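Local coordinates for protein MATE family efflux transporter (Vibrio cholerae, PDB 6IDP) that probably exports drugs and other toxic compounds across the membrane as a proton-dependent multidrug efflux transporter of the MATE family, at residues S30-L42 and L175-I189. Residues are numbered along the deposited sequence; the frame is centred on the assembly and turned at random.
Sequences SFQLVDSAFIGQL and LILDPIFIFTFDLGI. With OLC ((2R)-2,3-dihydroxypropyl (9Z)-octadec-9-enoate), chain O.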
ATOM      1  N   SER A  30      11.029  -8.503  -3.592  1.00 64.11           N
ATOM      2  CA  SER A  30      12.033  -9.482  -3.994  1.00 64.77           C
ATOM      3  C   SER A  30      11.869 -10.777  -3.205  1.00 62.67           C
ATOM      4  O   SER A  30      11.974 -11.869  -3.764  1.00 60.67           O
ATOM      5  CB  SER A  30      13.446  -8.923  -3.808  1.00 67.07           C
ATOM      6  OG  SER A  30      13.720  -7.904  -4.755  1.00 71.66           O
ATOM      7  N   PHE A  31      11.608 -10.650  -1.907  1.00 60.21           N
ATOM      8  CA  PHE A  31      11.343 -11.813  -1.069  1.00 64.67           C
ATOM      9  C   PHE A  31      10.057 -12.519  -1.485  1.00 66.93           C
ATOM     10  O   PHE A  31      10.038 -13.736  -1.671  1.00 71.41           O
ATOM     11  CB  PHE A  31      11.245 -11.425   0.408  1.00 57.50           C
ATOM     12  CG  PHE A  31      10.463 -12.409   1.229  1.00 63.22           C
ATOM     13  CD1 PHE A  31      11.026 -13.620   1.601  1.00 73.13           C
ATOM     14  CD2 PHE A  31       9.156 -12.140   1.607  1.00 61.75           C
ATOM     15  CE1 PHE A  31      10.305 -14.537   2.343  1.00 72.20           C
ATOM     16  CE2 PHE A  31       8.431 -13.056   2.346  1.00 64.77           C
ATOM     17  CZ  PHE A  31       9.005 -14.254   2.714  1.00 69.17           C
ATOM     18  N   GLN A  32       8.987 -11.737  -1.610  1.00 61.46           N
ATOM     19  CA  GLN A  32       7.652 -12.256  -1.896  1.00 63.83           C
ATOM     20  C   GLN A  32       7.594 -13.070  -3.186  1.00 69.78           C
ATOM     21  O   GLN A  32       6.897 -14.082  -3.254  1.00 68.95           O
ATOM     22  CB  GLN A  32       6.644 -11.105  -1.969  1.00 64.28           C
ATOM     23  CG  GLN A  32       6.423 -10.380  -0.648  1.00 70.24           C
ATOM     24  CD  GLN A  32       5.499  -9.182  -0.782  1.00 72.97           C
ATOM     25  OE1 GLN A  32       5.467  -8.519  -1.819  1.00 71.52           O
ATOM     26  NE2 GLN A  32       4.737  -8.903   0.271  1.00 73.44           N
ATOM     27  N   LEU A  33       8.322 -12.624  -4.206  1.00 72.94           N
ATOM     28  CA  LEU A  33       8.349 -13.320  -5.487  1.00 75.41           C
ATOM     29  C   LEU A  33       9.007 -14.689  -5.330  1.00 76.62           C
ATOM     30  O   LEU A  33       8.513 -15.691  -5.849  1.00 71.54           O
ATOM     31  CB  LEU A  33       9.088 -12.493  -6.543  1.00 78.96           C
ATOM     32  CG  LEU A  33       8.508 -12.514  -7.962  1.00 87.02           C
ATOM     33  CD1 LEU A  33       7.237 -11.675  -8.037  1.00 86.75           C
ATOM     34  CD2 LEU A  33       9.529 -12.043  -8.990  1.00 89.97           C
ATOM     35  N   VAL A  34      10.121 -14.722  -4.605  1.00 79.99           N
ATOM     36  CA  VAL A  34      10.831 -15.967  -4.338  1.00 82.58           C
ATOM     37  C   VAL A  34      10.065 -16.807  -3.314  1.00 82.64           C
ATOM     38  O   VAL A  34      10.111 -18.037  -3.347  1.00 81.38           O
ATOM     39  CB  VAL A  34      12.267 -15.698  -3.835  1.00 78.94           C
ATOM     40  CG1 VAL A  34      13.041 -16.997  -3.690  1.00 80.26           C
ATOM     41  CG2 VAL A  34      12.990 -14.762  -4.789  1.00 84.05           C
ATOM     42  N   ASP A  35       9.351 -16.133  -2.414  1.00 83.37           N
ATOM     43  CA  ASP A  35       8.538 -16.814  -1.408  1.00 79.24           C
ATOM     44  C   ASP A  35       7.397 -17.603  -2.043  1.00 84.89           C
ATOM     45  O   ASP A  35       7.121 -18.732  -1.644  1.00 85.87           O
ATOM     46  CB  ASP A  35       7.979 -15.809  -0.397  1.00 70.58           C
ATOM     47  CG  ASP A  35       6.872 -16.398   0.462  1.00 70.02           C
ATOM     48  OD1 ASP A  35       7.185 -17.100   1.446  1.00 69.28           O
ATOM     49  OD2 ASP A  35       5.687 -16.153   0.155  1.00 73.00           O
ATOM     50  N   SER A  36       6.738 -17.002  -3.031  1.00 90.32           N
ATOM     51  CA  SER A  36       5.656 -17.674  -3.744  1.00 92.36           C
ATOM     52  C   SER A  36       6.185 -18.881  -4.514  1.00 93.12           C
ATOM     53  O   SER A  36       5.454 -19.839  -4.762  1.00102.31           O
ATOM     54  CB  SER A  36       4.949 -16.705  -4.698  1.00 96.34           C
ATOM     55  OG  SER A  36       5.803 -16.313  -5.759  1.00 97.15           O
ATOM     56  N   ALA A  37       7.461 -18.829  -4.884  1.00 78.15           N
ATOM     57  CA  ALA A  37       8.101 -19.940  -5.579  1.00 82.58           C
ATOM     58  C   ALA A  37       8.311 -21.125  -4.641  1.00 77.88           C
ATOM     59  O   ALA A  37       8.191 -22.280  -5.051  1.00 78.76           O
ATOM     60  CB  ALA A  37       9.425 -19.498  -6.181  1.00 84.22           C
ATOM     61  N   PHE A  38       8.627 -20.830  -3.382  1.00 72.15           N
ATOM     62  CA  PHE A  38       8.817 -21.867  -2.372  1.00 74.63           C
ATOM     63  C   PHE A  38       7.507 -22.594  -2.075  1.00 82.55           C
ATOM     64  O   PHE A  38       7.471 -23.824  -2.001  1.00 83.15           O
ATOM     65  CB  PHE A  38       9.391 -21.268  -1.085  1.00 68.15           C
ATOM     66  CG  PHE A  38      10.859 -20.954  -1.160  1.00 68.25           C
ATOM     67  CD1 PHE A  38      11.699 -21.685  -1.985  1.00 69.07           C
ATOM     68  CD2 PHE A  38      11.400 -19.926  -0.404  1.00 64.24           C
ATOM     69  CE1 PHE A  38      13.052 -21.398  -2.052  1.00 68.32           C
ATOM     70  CE2 PHE A  38      12.751 -19.635  -0.468  1.00 62.46           C
ATOM     71  CZ  PHE A  38      13.576 -20.371  -1.293  1.00 60.60           C
ATOM     72  N   ILE A  39       6.435 -21.826  -1.910  1.00 81.18           N
ATOM     73  CA  ILE A  39       5.115 -22.392  -1.659  1.00 81.05           C
ATOM     74  C   ILE A  39       4.620 -23.173  -2.880  1.00 81.87           C
ATOM     75  O   ILE A  39       3.798 -24.082  -2.759  1.00 84.41           O
ATOM     76  CB  ILE A  39       4.092 -21.295  -1.293  1.00 75.65           C
ATOM     77  CG1 ILE A  39       4.699 -20.314  -0.289  1.00 76.67           C
ATOM     78  CG2 ILE A  39       2.824 -21.905  -0.719  1.00 75.07           C
ATOM     79  CD1 ILE A  39       5.048 -20.946   1.041  1.00 78.12           C
ATOM     80  N   GLY A  40       5.143 -22.826  -4.053  1.00 81.80           N
ATOM     81  CA  GLY A  40       4.753 -23.475  -5.293  1.00 86.13           C
ATOM     82  C   GLY A  40       5.080 -24.955  -5.373  1.00 84.14           C
ATOM     83  O   GLY A  40       4.524 -25.673  -6.207  1.00 99.05           O
ATOM     84  N   GLN A  41       5.977 -25.416  -4.508  1.00 78.07           N
ATOM     85  CA  GLN A  41       6.406 -26.811  -4.509  1.00 90.34           C
ATOM     86  C   GLN A  41       5.692 -27.636  -3.442  1.00 88.48           C
ATOM     87  O   GLN A  41       5.916 -28.840  -3.324  1.00 88.80           O
ATOM     88  CB  GLN A  41       7.921 -26.896  -4.300  1.00 93.22           C
ATOM     89  CG  GLN A  41       8.739 -26.200  -5.373  1.00 98.31           C
ATOM     90  CD  GLN A  41      10.027 -25.617  -4.830  1.00 98.97           C
ATOM     91  OE1 GLN A  41      10.032 -24.965  -3.786  1.00 95.03           O
ATOM     92  NE2 GLN A  41      11.129 -25.852  -5.533  1.00102.52           N
ATOM     93  N   LEU A  42       4.836 -26.981  -2.665  1.00 85.64           N
ATOM     94  CA  LEU A  42       4.141 -27.642  -1.567  1.00 82.63           C
ATOM     95  C   LEU A  42       3.043 -28.572  -2.069  1.00 84.25           C
ATOM     96  O   LEU A  42       2.929 -29.711  -1.617  1.00 86.30           O
ATOM     97  CB  LEU A  42       3.554 -26.609  -0.606  1.00 85.41           C
ATOM     98  CG  LEU A  42       4.559 -25.683   0.083  1.00 87.18           C
ATOM     99  CD1 LEU A  42       3.892 -24.898   1.205  1.00 83.02           C
ATOM    100  CD2 LEU A  42       5.749 -26.475   0.606  1.00 89.73           C
ATOM    101  N   LEU A 175      13.920 -14.408   3.619  1.00 49.00           N
ATOM    102  CA  LEU A 175      14.329 -15.181   2.449  1.00 48.96           C
ATOM    103  C   LEU A 175      15.196 -16.366   2.869  1.00 49.81           C
ATOM    104  O   LEU A 175      15.027 -17.476   2.373  1.00 56.40           O
ATOM    105  CB  LEU A 175      15.079 -14.286   1.458  1.00 49.67           C
ATOM    106  CG  LEU A 175      15.357 -14.783   0.033  1.00 63.37           C
ATOM    107  CD1 LEU A 175      16.649 -15.595  -0.050  1.00 65.25           C
ATOM    108  CD2 LEU A 175      14.173 -15.567  -0.527  1.00 65.96           C
ATOM    109  N   ILE A 176      16.117 -16.122   3.797  1.00 59.24           N
ATOM    110  CA  ILE A 176      17.017 -17.161   4.291  1.00 60.76           C
ATOM    111  C   ILE A 176      16.287 -18.205   5.137  1.00 60.16           C
ATOM    112  O   ILE A 176      16.522 -19.405   4.994  1.00 62.64           O
ATOM    113  CB  ILE A 176      18.164 -16.552   5.128  1.00 58.36           C
ATOM    114  CG1 ILE A 176      19.014 -15.614   4.270  1.00 62.30           C
ATOM    115  CG2 ILE A 176      19.030 -17.647   5.729  1.00 56.45           C
ATOM    116  CD1 ILE A 176      20.132 -14.934   5.036  1.00 61.20           C
ATOM    117  N   LEU A 177      15.403 -17.747   6.017  1.00 54.61           N
ATOM    118  CA  LEU A 177      14.696 -18.642   6.930  1.00 51.75           C
ATOM    119  C   LEU A 177      13.606 -19.453   6.232  1.00 52.41           C
ATOM    120  O   LEU A 177      13.206 -20.512   6.718  1.00 49.68           O
ATOM    121  CB  LEU A 177      14.087 -17.846   8.086  1.00 42.14           C
ATOM    122  CG  LEU A 177      15.086 -17.199   9.049  1.00 45.30           C
ATOM    123  CD1 LEU A 177      14.372 -16.331  10.074  1.00 46.18           C
ATOM    124  CD2 LEU A 177      15.928 -18.261   9.736  1.00 48.84           C
ATOM    125  N   ASP A 178      13.136 -18.952   5.093  1.00 56.49           N
ATOM    126  CA  ASP A 178      12.022 -19.568   4.375  1.00 61.95           C
ATOM    127  C   ASP A 178      12.261 -21.045   4.022  1.00 66.97           C
ATOM    128  O   ASP A 178      11.486 -21.899   4.448  1.00 63.88           O
ATOM    129  CB  ASP A 178      11.699 -18.764   3.105  1.00 68.17           C
ATOM    130  CG  ASP A 178      10.286 -18.212   3.105  1.00 68.73           C
ATOM    131  OD1 ASP A 178       9.635 -18.231   4.170  1.00 66.83           O
ATOM    132  OD2 ASP A 178       9.829 -17.749   2.038  1.00 74.05           O
ATOM    133  N   PRO A 179      13.333 -21.365   3.266  1.00 67.98           N
ATOM    134  CA  PRO A 179      13.438 -22.784   2.901  1.00 71.84           C
ATOM    135  C   PRO A 179      13.805 -23.687   4.078  1.00 69.16           C
ATOM    136  O   PRO A 179      13.536 -24.888   4.033  1.00 72.67           O
ATOM    137  CB  PRO A 179      14.547 -22.788   1.849  1.00 68.98           C
ATOM    138  CG  PRO A 179      15.417 -21.652   2.237  1.00 66.74           C
ATOM    139  CD  PRO A 179      14.489 -20.591   2.773  1.00 64.97           C
ATOM    140  N   ILE A 180      14.410 -23.114   5.115  1.00 63.76           N
ATOM    141  CA  ILE A 180      14.822 -23.884   6.283  1.00 64.67           C
ATOM    142  C   ILE A 180      13.619 -24.396   7.074  1.00 61.78           C
ATOM    143  O   ILE A 180      13.587 -25.551   7.497  1.00 62.30           O
ATOM    144  CB  ILE A 180      15.726 -23.047   7.215  1.00 66.76           C
ATOM    145  CG1 ILE A 180      17.002 -22.629   6.481  1.00 70.10           C
ATOM    146  CG2 ILE A 180      16.070 -23.826   8.477  1.00 64.07           C
ATOM    147  CD1 ILE A 180      17.967 -21.839   7.336  1.00 70.69           C
ATOM    148  N   PHE A 181      12.624 -23.539   7.268  1.00 59.54           N
ATOM    149  CA  PHE A 181      11.435 -23.930   8.015  1.00 56.33           C
ATOM    150  C   PHE A 181      10.444 -24.698   7.147  1.00 62.36           C
ATOM    151  O   PHE A 181       9.822 -25.654   7.609  1.00 62.24           O
ATOM    152  CB  PHE A 181      10.759 -22.704   8.631  1.00 49.26           C
ATOM    153  CG  PHE A 181      11.415 -22.227   9.896  1.00 48.12           C
ATOM    154  CD1 PHE A 181      11.051 -22.760  11.121  1.00 53.51           C
ATOM    155  CD2 PHE A 181      12.399 -21.254   9.859  1.00 46.84           C
ATOM    156  CE1 PHE A 181      11.654 -22.327  12.288  1.00 54.17           C
ATOM    157  CE2 PHE A 181      13.007 -20.816  11.023  1.00 49.78           C
ATOM    158  CZ  PHE A 181      12.634 -21.355  12.238  1.00 51.57           C
ATOM    159  N   ILE A 182      10.305 -24.287   5.891  1.00 63.30           N
ATOM    160  CA  ILE A 182       9.377 -24.940   4.973  1.00 67.71           C
ATOM    161  C   ILE A 182       9.819 -26.362   4.615  1.00 70.16           C
ATOM    162  O   ILE A 182       9.016 -27.293   4.652  1.00 73.85           O
ATOM    163  CB  ILE A 182       9.206 -24.121   3.676  1.00 69.97           C
ATOM    164  CG1 ILE A 182       8.516 -22.790   3.978  1.00 64.88           C
ATOM    165  CG2 ILE A 182       8.403 -24.901   2.648  1.00 71.05           C
ATOM    166  CD1 ILE A 182       8.514 -21.819   2.815  1.00 66.83           C
ATOM    167  N   PHE A 183      11.098 -26.529   4.292  1.00 72.28           N
ATOM    168  CA  PHE A 183      11.594 -27.807   3.783  1.00 77.46           C
ATOM    169  C   PHE A 183      12.455 -28.580   4.778  1.00 77.18           C
ATOM    170  O   PHE A 183      12.154 -29.730   5.099  1.00 78.54           O
ATOM    171  CB  PHE A 183      12.387 -27.575   2.496  1.00 80.21           C
ATOM    172  CG  PHE A 183      11.577 -26.964   1.392  1.00 85.83           C
ATOM    173  CD1 PHE A 183      10.346 -27.496   1.042  1.00 92.61           C
ATOM    174  CD2 PHE A 183      12.037 -25.849   0.716  1.00 83.58           C
ATOM    175  CE1 PHE A 183       9.595 -26.933   0.027  1.00 93.04           C
ATOM    176  CE2 PHE A 183      11.290 -25.280  -0.298  1.00 86.44           C
ATOM    177  CZ  PHE A 183      10.068 -25.823  -0.643  1.00 90.91           C
ATOM    178  N   THR A 184      13.527 -27.953   5.254  1.00 75.04           N
ATOM    179  CA  THR A 184      14.482 -28.608   6.146  1.00 77.69           C
ATOM    180  C   THR A 184      13.801 -29.095   7.428  1.00 81.71           C
ATOM    181  O   THR A 184      14.157 -30.142   7.974  1.00 83.68           O
ATOM    182  CB  THR A 184      15.654 -27.664   6.497  1.00 77.05           C
ATOM    183  OG1 THR A 184      16.302 -27.235   5.293  1.00 81.55           O
ATOM    184  CG2 THR A 184      16.670 -28.356   7.392  1.00 80.32           C
ATOM    185  N   PHE A 185      12.809 -28.341   7.891  1.00 77.97           N
ATOM    186  CA  PHE A 185      12.023 -28.735   9.055  1.00 73.81           C
ATOM    187  C   PHE A 185      10.662 -29.294   8.640  1.00 81.69           C
ATOM    188  O   PHE A 185       9.866 -29.700   9.489  1.00 78.35           O
ATOM    189  CB  PHE A 185      11.841 -27.549  10.006  1.00 67.22           C
ATOM    190  CG  PHE A 185      13.111 -27.114  10.681  1.00 64.00           C
ATOM    191  CD1 PHE A 185      14.124 -28.022  10.932  1.00 67.85           C
ATOM    192  CD2 PHE A 185      13.293 -25.794  11.061  1.00 60.92           C
ATOM    193  CE1 PHE A 185      15.293 -27.625  11.552  1.00 63.84           C
ATOM    194  CE2 PHE A 185      14.461 -25.391  11.680  1.00 51.84           C
ATOM    195  CZ  PHE A 185      15.461 -26.308  11.926  1.00 56.93           C
ATOM    196  N   ASP A 186      10.405 -29.299   7.333  1.00 94.92           N
ATOM    197  CA  ASP A 186       9.199 -29.897   6.749  1.00102.99           C
ATOM    198  C   ASP A 186       7.905 -29.324   7.331  1.00 94.74           C
ATOM    199  O   ASP A 186       6.864 -29.979   7.328  1.00100.50           O
ATOM    200  CB  ASP A 186       9.225 -31.422   6.924  1.00117.20           C
ATOM    201  CG  ASP A 186       8.238 -32.136   6.015  1.00127.08           C
ATOM    202  OD1 ASP A 186       7.947 -31.610   4.919  1.00130.14           O
ATOM    203  OD2 ASP A 186       7.747 -33.219   6.398  1.00131.24           O
ATOM    204  N   LEU A 187       7.971 -28.094   7.828  1.00 79.05           N
ATOM    205  CA  LEU A 187       6.792 -27.440   8.375  1.00 75.29           C
ATOM    206  C   LEU A 187       5.880 -26.989   7.240  1.00 80.96           C
ATOM    207  O   LEU A 187       4.679 -26.782   7.432  1.00 81.84           O
ATOM    208  CB  LEU A 187       7.197 -26.257   9.258  1.00 63.43           C
ATOM    209  CG  LEU A 187       8.162 -26.655  10.377  1.00 60.53           C
ATOM    210  CD1 LEU A 187       8.601 -25.456  11.202  1.00 55.81           C
ATOM    211  CD2 LEU A 187       7.525 -27.716  11.262  1.00 63.14           C
ATOM    212  N   GLY A 188       6.469 -26.848   6.056  1.00 79.74           N
ATOM    213  CA  GLY A 188       5.728 -26.540   4.847  1.00 78.65           C
ATOM    214  C   GLY A 188       5.008 -25.210   4.872  1.00 73.62           C
ATOM    215  O   GLY A 188       5.632 -24.148   4.931  1.00 68.89           O
ATOM    216  N   ILE A 189       3.682 -25.275   4.824  1.00 71.23           N
ATOM    217  CA  ILE A 189       2.858 -24.076   4.779  1.00 67.16           C
ATOM    218  C   ILE A 189       2.998 -23.282   6.084  1.00 61.79           C
ATOM    219  O   ILE A 189       3.017 -22.052   6.066  1.00 62.59           O
ATOM    220  CB  ILE A 189       1.372 -24.436   4.494  1.00 73.18           C
ATOM    221  CG1 ILE A 189       0.559 -23.187   4.147  1.00 70.56           C
ATOM    222  CG2 ILE A 189       0.751 -25.234   5.643  1.00 77.69           C
ATOM    223  CD1 ILE A 189       0.976 -22.535   2.846  1.00 77.56           C
TER
HETATM  224  C18 OLC O 514       8.013 -10.426   4.595  1.00 56.88           C
HETATM  225  C17 OLC O 514       6.802 -10.294   3.695  1.00 62.52           C
HETATM  226  C16 OLC O 514       5.529 -10.442   4.498  1.00 61.70           C
HETATM  227  C15 OLC O 514       4.428  -9.645   3.834  1.00 63.70           C
HETATM  228  C14 OLC O 514       3.338  -9.345   4.839  1.00 61.64           C
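Phe38 is the main bump: its ring drops from helix 30-39 into a hollow walled by Asp178, Pro179, Ile182 and Phe183, a knob-into-hole fit. Pro179 lies over one face of the ring, CB 4.1 Å above the plane and off toward the rim, while Val34 O of its own helix lies over the opposite face, also toward the rim. Asp178 OD2 meets the ring at its edge, in plane, 3.6 Å from Phe38 CD2. Pro179 also kinks helix 175-184, since its nitrogen has no hydrogen to give the preceding turn. Phe31 wedges in two turns earlier: with CG anti to the backbone N (chi1 157°), the ring swings over so that CE1 comes to 3.3 Å from Asp178 OD2, while CE2 lies 3.5 Å from C17 of a monoolein tail. Beside it, Leu175 CD2 packs on Val34 CG1. Helices 5-39 and 161-184 are two transmembrane helices of the MATE fold, nearly parallel over these segments at 12°, and between them the carboxylates of Asp35 and Asp178 meet nearly coplanar, their planes 28° apart. Asp35 OD1 and Asp178 OD2 are 2.8 Å apart. Ala195 of helix 189-213 touches Asp178 from outside the pair. Further along, Leu42 forks: CD2 sits 3.7 Å from Ile182 CG2 and also against the Phe183 ring, while CD1 fills the bend at Gly188, 3.6 Å from Ile189 N. Ile39 straddles two isoleucines, its CD1 on Ile182 CD1 and its CG2 on Ile189 CD1, with Ala192 of helix 189-213 against it.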